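Local coordinates for metallo-beta-lactamase family protein (Thermus thermophilus, PDB 2ZO4) that is probably a zinc-dependent hydrolase of the metallo-beta-lactamase superfamily, with two zinc ions in its presumed active site, at residues Phe60-His70 with Phe81-Leu91. Residues are numbered along the deposited sequence; the frame is centred on the assembly and turned at random.
With ZN (zinc ion), chain B.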
loop_
_atom_site.group_PDB
_atom_site.type_symbol
_atom_site.label_atom_id
_atom_site.label_comp_id
_atom_site.label_asym_id
_atom_site.label_seq_id
_atom_site.Cartn_x
_atom_site.Cartn_y
_atom_site.Cartn_z
ATOM N N PHE A 60 5.341 -18.003 -15.772
ATOM C CA PHE A 60 4.179 -17.421 -15.093
ATOM C C PHE A 60 3.267 -18.509 -14.532
ATOM O O PHE A 60 2.740 -18.380 -13.427
ATOM C CB PHE A 60 3.356 -16.549 -16.053
ATOM C CG PHE A 60 3.999 -15.236 -16.413
ATOM C CD1 PHE A 60 4.448 -14.364 -15.425
ATOM C CD2 PHE A 60 4.119 -14.853 -17.750
ATOM C CE1 PHE A 60 5.033 -13.138 -15.759
ATOM C CE2 PHE A 60 4.697 -13.628 -18.097
ATOM C CZ PHE A 60 5.155 -12.767 -17.092
ATOM N N GLN A 61 3.095 -19.583 -15.305
ATOM C CA GLN A 61 2.174 -20.669 -14.961
ATOM C C GLN A 61 2.627 -21.497 -13.754
ATOM O O GLN A 61 1.823 -22.225 -13.168
ATOM C CB GLN A 61 1.936 -21.584 -16.173
ATOM C CG GLN A 61 1.169 -20.941 -17.334
ATOM C CD GLN A 61 2.051 -20.121 -18.279
ATOM O OE1 GLN A 61 3.255 -19.963 -18.062
ATOM N NE2 GLN A 61 1.444 -19.596 -19.339
ATOM N N ASP A 62 3.905 -21.377 -13.391
ATOM C CA ASP A 62 4.460 -22.079 -12.224
ATOM C C ASP A 62 4.052 -21.453 -10.889
ATOM O O ASP A 62 4.076 -22.121 -9.852
ATOM C CB ASP A 62 5.990 -22.171 -12.321
ATOM C CG ASP A 62 6.453 -23.058 -13.468
ATOM O OD1 ASP A 62 5.821 -24.109 -13.707
ATOM O OD2 ASP A 62 7.449 -22.705 -14.133
ATOM N N VAL A 63 3.681 -20.176 -10.913
ATOM C CA VAL A 63 3.317 -19.465 -9.685
ATOM C C VAL A 63 1.877 -19.794 -9.291
ATOM O O VAL A 63 0.927 -19.274 -9.877
ATOM C CB VAL A 63 3.493 -17.934 -9.816
ATOM C CG1 VAL A 63 3.267 -17.264 -8.466
ATOM C CG2 VAL A 63 4.870 -17.588 -10.360
ATOM N N LYS A 64 1.726 -20.653 -8.291
ATOM C CA LYS A 64 0.411 -21.176 -7.919
ATOM C C LYS A 64 -0.234 -20.471 -6.724
ATOM O O LYS A 64 -1.425 -20.653 -6.470
ATOM C CB LYS A 64 0.485 -22.691 -7.684
ATOM C CG LYS A 64 0.643 -23.524 -8.967
ATOM C CD LYS A 64 -0.645 -23.535 -9.792
ATOM C CE LYS A 64 -0.505 -24.392 -11.050
ATOM N NZ LYS A 64 -1.796 -24.463 -11.807
ATOM N N THR A 65 0.547 -19.675 -5.993
ATOM C CA THR A 65 0.021 -18.907 -4.857
ATOM C C THR A 65 0.421 -17.442 -4.975
ATOM O O THR A 65 1.591 -17.125 -5.218
ATOM C CB THR A 65 0.501 -19.466 -3.489
ATOM O OG1 THR A 65 0.176 -20.852 -3.399
ATOM C CG2 THR A 65 -0.170 -18.730 -2.317
ATOM N N ILE A 66 -0.561 -16.559 -4.818
ATOM C CA ILE A 66 -0.319 -15.125 -4.808
ATOM C C ILE A 66 -0.715 -14.555 -3.451
ATOM O O ILE A 66 -1.855 -14.723 -3.006
ATOM C CB ILE A 66 -1.102 -14.390 -5.929
ATOM C CG1 ILE A 66 -0.826 -15.009 -7.312
ATOM C CG2 ILE A 66 -0.808 -12.883 -5.900
ATOM C CD1 ILE A 66 0.602 -14.850 -7.831
ATOM N N LEU A 67 0.235 -13.889 -2.800
ATOM C CA LEU A 67 -0.027 -13.193 -1.546
ATOM C C LEU A 67 0.071 -11.685 -1.769
ATOM O O LEU A 67 1.143 -11.172 -2.078
ATOM C CB LEU A 67 0.950 -13.654 -0.452
ATOM C CG LEU A 67 1.034 -15.163 -0.173
ATOM C CD1 LEU A 67 2.121 -15.467 0.836
ATOM C CD2 LEU A 67 -0.307 -15.726 0.303
ATOM N N LEU A 68 -1.050 -10.983 -1.618
ATOM C CA LEU A 68 -1.087 -9.535 -1.847
ATOM C C LEU A 68 -1.021 -8.741 -0.552
ATOM O O LEU A 68 -1.835 -8.941 0.348
ATOM C CB LEU A 68 -2.344 -9.129 -2.633
ATOM C CG LEU A 68 -2.533 -9.690 -4.045
ATOM C CD1 LEU A 68 -3.835 -9.175 -4.656
ATOM C CD2 LEU A 68 -1.347 -9.366 -4.950
ATOM N N THR A 69 -0.057 -7.829 -0.471
ATOM C CA THR A 69 0.038 -6.926 0.672
ATOM C C THR A 69 -1.124 -5.936 0.676
ATOM O O THR A 69 -1.699 -5.659 1.728
ATOM C CB THR A 69 1.387 -6.172 0.713
ATOM O OG1 THR A 69 1.545 -5.399 -0.483
ATOM C CG2 THR A 69 2.552 -7.157 0.855
ATOM N N HIS A 70 -1.474 -5.428 -0.507
ATOM C CA HIS A 70 -2.591 -4.493 -0.670
ATOM C C HIS A 70 -3.047 -4.330 -2.130
ATOM O O HIS A 70 -2.475 -4.934 -3.044
ATOM C CB HIS A 70 -2.279 -3.133 -0.024
ATOM C CG HIS A 70 -1.068 -2.442 -0.583
ATOM N ND1 HIS A 70 0.180 -3.027 -0.624
ATOM C CD2 HIS A 70 -0.913 -1.194 -1.083
ATOM C CE1 HIS A 70 1.048 -2.176 -1.140
ATOM N NE2 HIS A 70 0.412 -1.056 -1.425
ATOM N N PHE A 81 -4.284 -11.886 -13.619
ATOM C CA PHE A 81 -3.574 -12.594 -14.689
ATOM C C PHE A 81 -3.063 -13.933 -14.177
ATOM O O PHE A 81 -3.322 -14.977 -14.781
ATOM C CB PHE A 81 -2.419 -11.750 -15.263
ATOM C CG PHE A 81 -1.456 -12.535 -16.138
ATOM C CD1 PHE A 81 -1.838 -12.979 -17.407
ATOM C CD2 PHE A 81 -0.166 -12.824 -15.692
ATOM C CE1 PHE A 81 -0.953 -13.704 -18.216
ATOM C CE2 PHE A 81 0.730 -13.545 -16.495
ATOM C CZ PHE A 81 0.333 -13.987 -17.758
ATOM N N PHE A 82 -2.340 -13.896 -13.059
ATOM C CA PHE A 82 -1.876 -15.111 -12.402
ATOM C C PHE A 82 -3.041 -16.018 -12.020
ATOM O O PHE A 82 -2.982 -17.226 -12.251
ATOM C CB PHE A 82 -1.004 -14.783 -11.188
ATOM C CG PHE A 82 0.400 -14.382 -11.545
ATOM C CD1 PHE A 82 0.809 -13.056 -11.435
ATOM C CD2 PHE A 82 1.313 -15.329 -12.003
ATOM C CE1 PHE A 82 2.110 -12.680 -11.769
ATOM C CE2 PHE A 82 2.618 -14.966 -12.338
ATOM C CZ PHE A 82 3.015 -13.638 -12.221
ATOM N N GLU A 83 -4.111 -15.435 -11.479
ATOM C CA GLU A 83 -5.319 -16.203 -11.159
ATOM C C GLU A 83 -5.899 -16.896 -12.391
ATOM O O GLU A 83 -6.341 -18.042 -12.310
ATOM C CB GLU A 83 -6.382 -15.324 -10.496
ATOM C CG GLU A 83 -7.494 -16.109 -9.803
ATOM C CD GLU A 83 -8.698 -15.249 -9.478
ATOM O OE1 GLU A 83 -9.109 -14.448 -10.343
ATOM O OE2 GLU A 83 -9.233 -15.368 -8.357
ATOM N N GLY A 84 -5.879 -16.204 -13.530
ATOM C CA GLY A 84 -6.364 -16.770 -14.793
ATOM C C GLY A 84 -5.601 -18.006 -15.245
ATOM O O GLY A 84 -6.141 -18.845 -15.971
ATOM N N LEU A 85 -4.348 -18.121 -14.809
ATOM C CA LEU A 85 -3.510 -19.268 -15.147
ATOM C C LEU A 85 -3.670 -20.414 -14.146
ATOM O O LEU A 85 -3.126 -21.503 -14.346
ATOM C CB LEU A 85 -2.039 -18.853 -15.277
ATOM C CG LEU A 85 -1.712 -17.679 -16.211
ATOM C CD1 LEU A 85 -0.297 -17.169 -15.972
ATOM C CD2 LEU A 85 -1.918 -18.016 -17.694
ATOM N N GLY A 86 -4.423 -20.173 -13.075
ATOM C CA GLY A 86 -4.697 -21.214 -12.088
ATOM C C GLY A 86 -4.171 -20.933 -10.693
ATOM O O GLY A 86 -4.328 -21.761 -9.798
ATOM N N ALA A 87 -3.562 -19.764 -10.507
ATOM C CA ALA A 87 -3.035 -19.352 -9.203
ATOM C C ALA A 87 -4.131 -18.986 -8.211
ATOM O O ALA A 87 -5.193 -18.480 -8.586
ATOM C CB ALA A 87 -2.071 -18.184 -9.363
ATOM N N ARG A 88 -3.856 -19.238 -6.938
ATOM C CA ARG A 88 -4.755 -18.847 -5.862
ATOM C C ARG A 88 -4.308 -17.508 -5.283
ATOM O O ARG A 88 -3.156 -17.360 -4.872
ATOM C CB ARG A 88 -4.770 -19.923 -4.782
ATOM C CG ARG A 88 -6.027 -19.921 -3.942
ATOM C CD ARG A 88 -6.587 -21.334 -3.840
ATOM N NE ARG A 88 -5.839 -22.163 -2.901
ATOM C CZ ARG A 88 -5.886 -23.493 -2.869
ATOM N NH1 ARG A 88 -5.173 -24.152 -1.970
ATOM N NH2 ARG A 88 -6.632 -24.168 -3.739
ATOM N N VAL A 89 -5.223 -16.540 -5.261
ATOM C CA VAL A 89 -4.910 -15.186 -4.800
ATOM C C VAL A 89 -5.432 -14.928 -3.383
ATOM O O VAL A 89 -6.612 -15.150 -3.095
ATOM C CB VAL A 89 -5.452 -14.110 -5.779
ATOM C CG1 VAL A 89 -5.086 -12.704 -5.310
ATOM C CG2 VAL A 89 -4.907 -14.341 -7.173
ATOM N N PHE A 90 -4.536 -14.465 -2.512
ATOM C CA PHE A 90 -4.871 -14.123 -1.134
ATOM C C PHE A 90 -4.765 -12.615 -0.908
ATOM O O PHE A 90 -3.800 -11.979 -1.347
ATOM C CB PHE A 90 -3.947 -14.861 -0.159
ATOM C CG PHE A 90 -4.200 -16.344 -0.078
ATOM C CD1 PHE A 90 -5.111 -16.854 0.839
ATOM C CD2 PHE A 90 -3.518 -17.231 -0.911
ATOM C CE1 PHE A 90 -5.345 -18.225 0.930
ATOM C CE2 PHE A 90 -3.739 -18.600 -0.830
ATOM C CZ PHE A 90 -4.657 -19.100 0.091
ATOM N N LEU A 91 -5.759 -12.063 -0.211
ATOM C CA LEU A 91 -5.893 -10.623 0.002
ATOM C C LEU A 91 -6.546 -10.417 1.363
ATOM O O LEU A 91 -7.506 -11.119 1.683
ATOM C CB LEU A 91 -6.811 -10.039 -1.075
ATOM C CG LEU A 91 -6.606 -8.700 -1.796
ATOM C CD1 LEU A 91 -7.972 -8.113 -2.132
ATOM C CD2 LEU A 91 -5.765 -7.683 -1.034
HETATM ZN ZN ZN B . 0.927 1.059 -1.932
HETATM O O HOH W 1 -0.929 -21.484 -12.404
HETATM O O HOH W 2 -4.675 -24.661 -11.069
HETATM O O HOH W 3 1.993 1.188 -3.631
#
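Phe81 turns the edge of its ring onto a face of Phe60, CE2 standing 3.7 Å from Phe60 CG with the planes at 87°, a T-shaped pair. Phe60 swings its CG beside its own backbone N (chi1 -73°), which also brings CD1 to 3.6 Å from Phe82 CZ, the two rings meeting obliquely. Leu85 CD1 lies over a face of the Phe81 ring and also touches Phe60 CB, while helix 43-55 packs against Phe60 and Phe82. Deeper in, Ile66 crosses Phe82 at about a right angle and rests CD1 on its CB and CG, both 3.7 Å away; Val89 and Leu68 continue the same buried layer. On the other face of the sheet Leu67 lies alongside Phe90, pointing the same way, with CD2 3.7 Å from Phe90 CD2, and Thr65 CG2 meets that ring obliquely. Strands 65-68 and 88-91 run parallel, joined by four backbone bonds; Phe90 N reaches Ile66 O at 2.7 Å, and Ile66 N gives to Arg88 O. A Schellman motif at Gly86 ends the helix before the second strand. The strand-helix-strand path is a beta-alpha-beta crossover of the metallo-beta-lactamase fold, and in the loop that follows the first strand His70 NE2 binds a zinc ion at 2.2 Å, which His72, His171 and Asp190 also bind.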